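Local coordinates for protein glutaminyl-tRNA synthetase (Saccharomyces cerevisiae, PDB 3TL4) that attaches glutamine to its cognate tRNA at the expense of ATP, this piece being the appended N-terminal tRNA-binding domain, at residues A[134-145]-A[174-185]. Sequence-based numbering, arbitrary orientation.
Sequences KERILTERYKLV and VLKLLGPKDERD
Arg141 makes a side-on salt bridge with Asp185: NE gives a bond of 2.8 Å to OD2, which is tilted from the guanidinium plane, and NH2 reaches OD1 of the same carboxylate at 3.1 Å, nearly straight at 168° and in that plane. A bend at chi3 turns the guanidinium off the line of its chain and onto that carboxylate. Asp185 OD1 also accepts from the backbone N of Asp182, a bond within 174-185 itself that helps hold the carboxylate in place for Arg141. Over one face of the Arg141 guanidinium lies that of Arg184, planes 11° apart and centres 3.5 Å apart; Arg184 in turn grips Asp182 side-on through NE and NH2, so the two acids probably offset the like charges. With Arg141 replaced by alanine, Asp185 would probably be left without its charge partner and Arg184 without the flat group it stacks on. Asp182 OD1 closes an Asx turn onto the backbone N of Arg184. All this ties the turn after helix 134-140 to the tail that follows helix 166-178, in the C-terminal helical part of the tRNA-binding domain. Tyr142 OH donates to Gly179 O at a modelled 2.4 Å, so short that the exact length is doubtful, while Leu178 CD1 and Lys181 CG make CH-pi contacts on opposite faces of its ring. Farther back the short helical pieces 134-140 and 174-178 cross at -76°, Leu138 CD2 meeting Leu177 CD1 at 3.7 Å and Leu178 CD2 at 3.9 Å.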
# COMPACT_ATOMS: atom_id res chain seq x y z
N LYS A 134 -2.50 -29.71 2.19
CA LYS A 134 -3.27 -30.35 3.26
C LYS A 134 -2.45 -31.31 4.13
O LYS A 134 -2.50 -31.22 5.36
CB LYS A 134 -4.52 -31.03 2.69
CG LYS A 134 -5.36 -31.83 3.71
CD LYS A 134 -6.86 -31.78 3.36
CE LYS A 134 -7.19 -32.26 1.97
NZ LYS A 134 -8.63 -32.04 1.62
N GLU A 135 -1.68 -32.21 3.52
CA GLU A 135 -0.94 -33.20 4.32
C GLU A 135 0.25 -32.62 5.09
O GLU A 135 0.57 -33.09 6.16
CB GLU A 135 -0.53 -34.40 3.48
CG GLU A 135 -1.72 -35.14 2.92
CD GLU A 135 -1.34 -36.33 2.08
OE1 GLU A 135 -0.91 -36.12 0.93
OE2 GLU A 135 -1.48 -37.48 2.58
N ARG A 136 0.91 -31.61 4.53
CA ARG A 136 1.97 -30.92 5.26
C ARG A 136 1.34 -30.24 6.48
O ARG A 136 1.90 -30.26 7.56
CB ARG A 136 2.69 -29.90 4.37
CG ARG A 136 3.91 -29.26 5.03
CD ARG A 136 4.86 -28.61 4.00
NE ARG A 136 4.17 -27.61 3.18
CZ ARG A 136 4.03 -26.34 3.54
NH1 ARG A 136 4.52 -25.90 4.69
NH2 ARG A 136 3.39 -25.51 2.73
N ILE A 137 0.17 -29.64 6.28
CA ILE A 137 -0.55 -28.99 7.37
C ILE A 137 -1.14 -29.95 8.42
O ILE A 137 -1.12 -29.64 9.59
CB ILE A 137 -1.64 -28.06 6.85
CG1 ILE A 137 -1.00 -26.95 6.01
CG2 ILE A 137 -2.39 -27.47 8.01
CD1 ILE A 137 -2.03 -26.13 5.24
N LEU A 138 -1.67 -31.09 8.00
CA LEU A 138 -2.20 -32.08 8.95
C LEU A 138 -1.09 -32.66 9.82
O LEU A 138 -1.31 -32.97 10.99
CB LEU A 138 -2.91 -33.22 8.22
CG LEU A 138 -4.34 -32.96 7.78
CD1 LEU A 138 -4.87 -34.11 6.94
CD2 LEU A 138 -5.21 -32.76 9.00
N THR A 139 0.09 -32.81 9.24
CA THR A 139 1.23 -33.34 9.95
C THR A 139 1.78 -32.38 10.99
O THR A 139 2.15 -32.79 12.09
CB THR A 139 2.35 -33.73 8.98
OG1 THR A 139 1.87 -34.76 8.11
CG2 THR A 139 3.56 -34.24 9.73
N GLU A 140 1.84 -31.10 10.64
CA GLU A 140 2.51 -30.11 11.49
C GLU A 140 1.53 -29.38 12.42
O GLU A 140 1.91 -28.88 13.49
CB GLU A 140 3.27 -29.10 10.61
CG GLU A 140 4.31 -29.75 9.68
CD GLU A 140 5.48 -30.39 10.44
OE1 GLU A 140 5.94 -29.81 11.45
OE2 GLU A 140 5.92 -31.50 10.03
N ARG A 141 0.26 -29.35 12.00
CA ARG A 141 -0.82 -28.76 12.78
C ARG A 141 -0.60 -27.29 13.05
O ARG A 141 -0.16 -26.56 12.17
CB ARG A 141 -1.08 -29.54 14.07
CG ARG A 141 -1.59 -30.95 13.79
CD ARG A 141 -1.90 -31.72 15.06
NE ARG A 141 -2.93 -31.05 15.85
CZ ARG A 141 -4.23 -31.04 15.54
NH1 ARG A 141 -4.69 -31.69 14.46
NH2 ARG A 141 -5.08 -30.40 16.33
N TYR A 142 -0.90 -26.85 14.27
CA TYR A 142 -0.94 -25.42 14.56
C TYR A 142 0.42 -24.72 14.55
O TYR A 142 0.48 -23.51 14.33
CB TYR A 142 -1.70 -25.13 15.86
CG TYR A 142 -3.20 -25.29 15.73
CD1 TYR A 142 -3.83 -26.48 16.09
CD2 TYR A 142 -3.99 -24.27 15.23
CE1 TYR A 142 -5.18 -26.64 15.96
CE2 TYR A 142 -5.36 -24.42 15.11
CZ TYR A 142 -5.94 -25.61 15.49
OH TYR A 142 -7.30 -25.77 15.37
N LYS A 143 1.49 -25.47 14.77
CA LYS A 143 2.85 -24.95 14.62
C LYS A 143 3.12 -24.34 13.25
O LYS A 143 4.04 -23.53 13.09
CB LYS A 143 3.88 -26.05 14.89
CG LYS A 143 3.87 -26.59 16.31
CD LYS A 143 4.87 -27.72 16.46
CE LYS A 143 4.97 -28.20 17.92
NZ LYS A 143 3.73 -28.90 18.41
N LEU A 144 2.33 -24.71 12.25
CA LEU A 144 2.55 -24.26 10.88
C LEU A 144 1.77 -22.99 10.55
O LEU A 144 1.99 -22.38 9.51
CB LEU A 144 2.19 -25.38 9.89
CG LEU A 144 2.54 -25.17 8.42
CD1 LEU A 144 3.96 -24.66 8.27
CD2 LEU A 144 2.34 -26.46 7.61
N VAL A 145 0.86 -22.59 11.42
CA VAL A 145 0.02 -21.42 11.14
C VAL A 145 0.80 -20.13 10.80
O VAL A 145 0.39 -19.37 9.92
CB VAL A 145 -1.05 -21.19 12.24
CG1 VAL A 145 -1.69 -19.83 12.08
CG2 VAL A 145 -2.13 -22.30 12.19
N VAL A 174 -8.28 -23.14 9.35
CA VAL A 174 -7.39 -24.16 9.89
C VAL A 174 -8.14 -24.99 10.91
O VAL A 174 -8.01 -26.22 10.95
CB VAL A 174 -6.11 -23.53 10.48
CG1 VAL A 174 -5.35 -24.52 11.29
CG2 VAL A 174 -5.23 -23.02 9.34
N LEU A 175 -8.95 -24.32 11.72
CA LEU A 175 -9.82 -25.00 12.69
C LEU A 175 -10.67 -26.07 12.01
O LEU A 175 -10.83 -27.16 12.56
CB LEU A 175 -10.73 -23.98 13.40
CG LEU A 175 -11.71 -24.46 14.47
CD1 LEU A 175 -11.02 -25.27 15.57
CD2 LEU A 175 -12.47 -23.26 15.05
N LYS A 176 -11.23 -25.76 10.84
CA LYS A 176 -12.10 -26.72 10.16
C LYS A 176 -11.40 -28.04 9.86
O LYS A 176 -12.00 -29.12 9.94
CB LYS A 176 -12.66 -26.12 8.86
CG LYS A 176 -13.56 -24.93 9.09
CD LYS A 176 -13.88 -24.19 7.79
CE LYS A 176 -14.66 -22.92 8.09
NZ LYS A 176 -14.84 -22.07 6.88
N LEU A 177 -10.12 -27.95 9.49
CA LEU A 177 -9.31 -29.11 9.10
C LEU A 177 -8.68 -29.82 10.30
O LEU A 177 -8.57 -31.05 10.31
CB LEU A 177 -8.18 -28.64 8.16
CG LEU A 177 -7.07 -29.61 7.75
CD1 LEU A 177 -7.63 -30.81 6.98
CD2 LEU A 177 -6.01 -28.88 6.93
N LEU A 178 -8.24 -29.05 11.28
CA LEU A 178 -7.43 -29.58 12.37
C LEU A 178 -8.28 -29.97 13.55
O LEU A 178 -7.93 -30.87 14.31
CB LEU A 178 -6.37 -28.56 12.80
CG LEU A 178 -5.31 -28.24 11.74
CD1 LEU A 178 -4.12 -27.57 12.38
CD2 LEU A 178 -4.84 -29.50 11.04
N GLY A 179 -9.42 -29.30 13.68
CA GLY A 179 -10.23 -29.38 14.87
C GLY A 179 -9.59 -28.48 15.89
O GLY A 179 -8.63 -27.79 15.57
N PRO A 180 -10.10 -28.49 17.13
CA PRO A 180 -9.52 -27.57 18.13
C PRO A 180 -8.13 -28.01 18.60
O PRO A 180 -7.76 -29.17 18.42
CB PRO A 180 -10.54 -27.60 19.28
CG PRO A 180 -11.28 -28.87 19.11
CD PRO A 180 -11.30 -29.17 17.64
N LYS A 181 -7.37 -27.06 19.15
CA LYS A 181 -6.06 -27.36 19.72
C LYS A 181 -6.20 -28.38 20.83
O LYS A 181 -7.07 -28.25 21.68
CB LYS A 181 -5.41 -26.08 20.27
CG LYS A 181 -5.33 -24.98 19.24
CD LYS A 181 -4.33 -23.93 19.67
CE LYS A 181 -4.23 -22.81 18.67
NZ LYS A 181 -3.18 -21.83 19.08
N ASP A 182 -5.32 -29.38 20.82
CA ASP A 182 -5.32 -30.41 21.85
C ASP A 182 -3.89 -30.78 22.27
O ASP A 182 -2.96 -30.00 22.05
CB ASP A 182 -6.16 -31.63 21.43
CG ASP A 182 -5.63 -32.32 20.17
OD1 ASP A 182 -4.45 -32.14 19.83
OD2 ASP A 182 -6.41 -33.06 19.53
N GLU A 183 -3.71 -31.94 22.89
CA GLU A 183 -2.43 -32.28 23.50
C GLU A 183 -1.32 -32.32 22.46
O GLU A 183 -0.15 -32.09 22.77
CB GLU A 183 -2.50 -33.62 24.27
CG GLU A 183 -2.60 -34.86 23.37
CD GLU A 183 -3.96 -35.04 22.67
OE1 GLU A 183 -4.96 -34.39 23.08
OE2 GLU A 183 -4.03 -35.86 21.72
N ARG A 184 -1.70 -32.59 21.21
CA ARG A 184 -0.77 -32.61 20.08
C ARG A 184 -0.18 -31.23 19.83
O ARG A 184 0.85 -31.11 19.17
CB ARG A 184 -1.49 -33.04 18.81
CG ARG A 184 -1.71 -34.53 18.66
CD ARG A 184 -2.52 -34.80 17.40
NE ARG A 184 -3.84 -34.18 17.50
CZ ARG A 184 -4.83 -34.38 16.65
NH1 ARG A 184 -4.67 -35.17 15.60
NH2 ARG A 184 -5.98 -33.76 16.85
N ASP A 185 -0.86 -30.20 20.33
CA ASP A 185 -0.46 -28.84 20.00
C ASP A 185 0.26 -28.12 21.14
O ASP A 185 0.50 -26.92 21.04
CB ASP A 185 -1.68 -28.03 19.55
CG ASP A 185 -2.45 -28.73 18.45
OD1 ASP A 185 -3.65 -28.99 18.64
OD2 ASP A 185 -1.84 -29.05 17.41
O HOH W 1 -8.13 -31.50 17.37
O HOH W 2 0.50 -28.09 16.82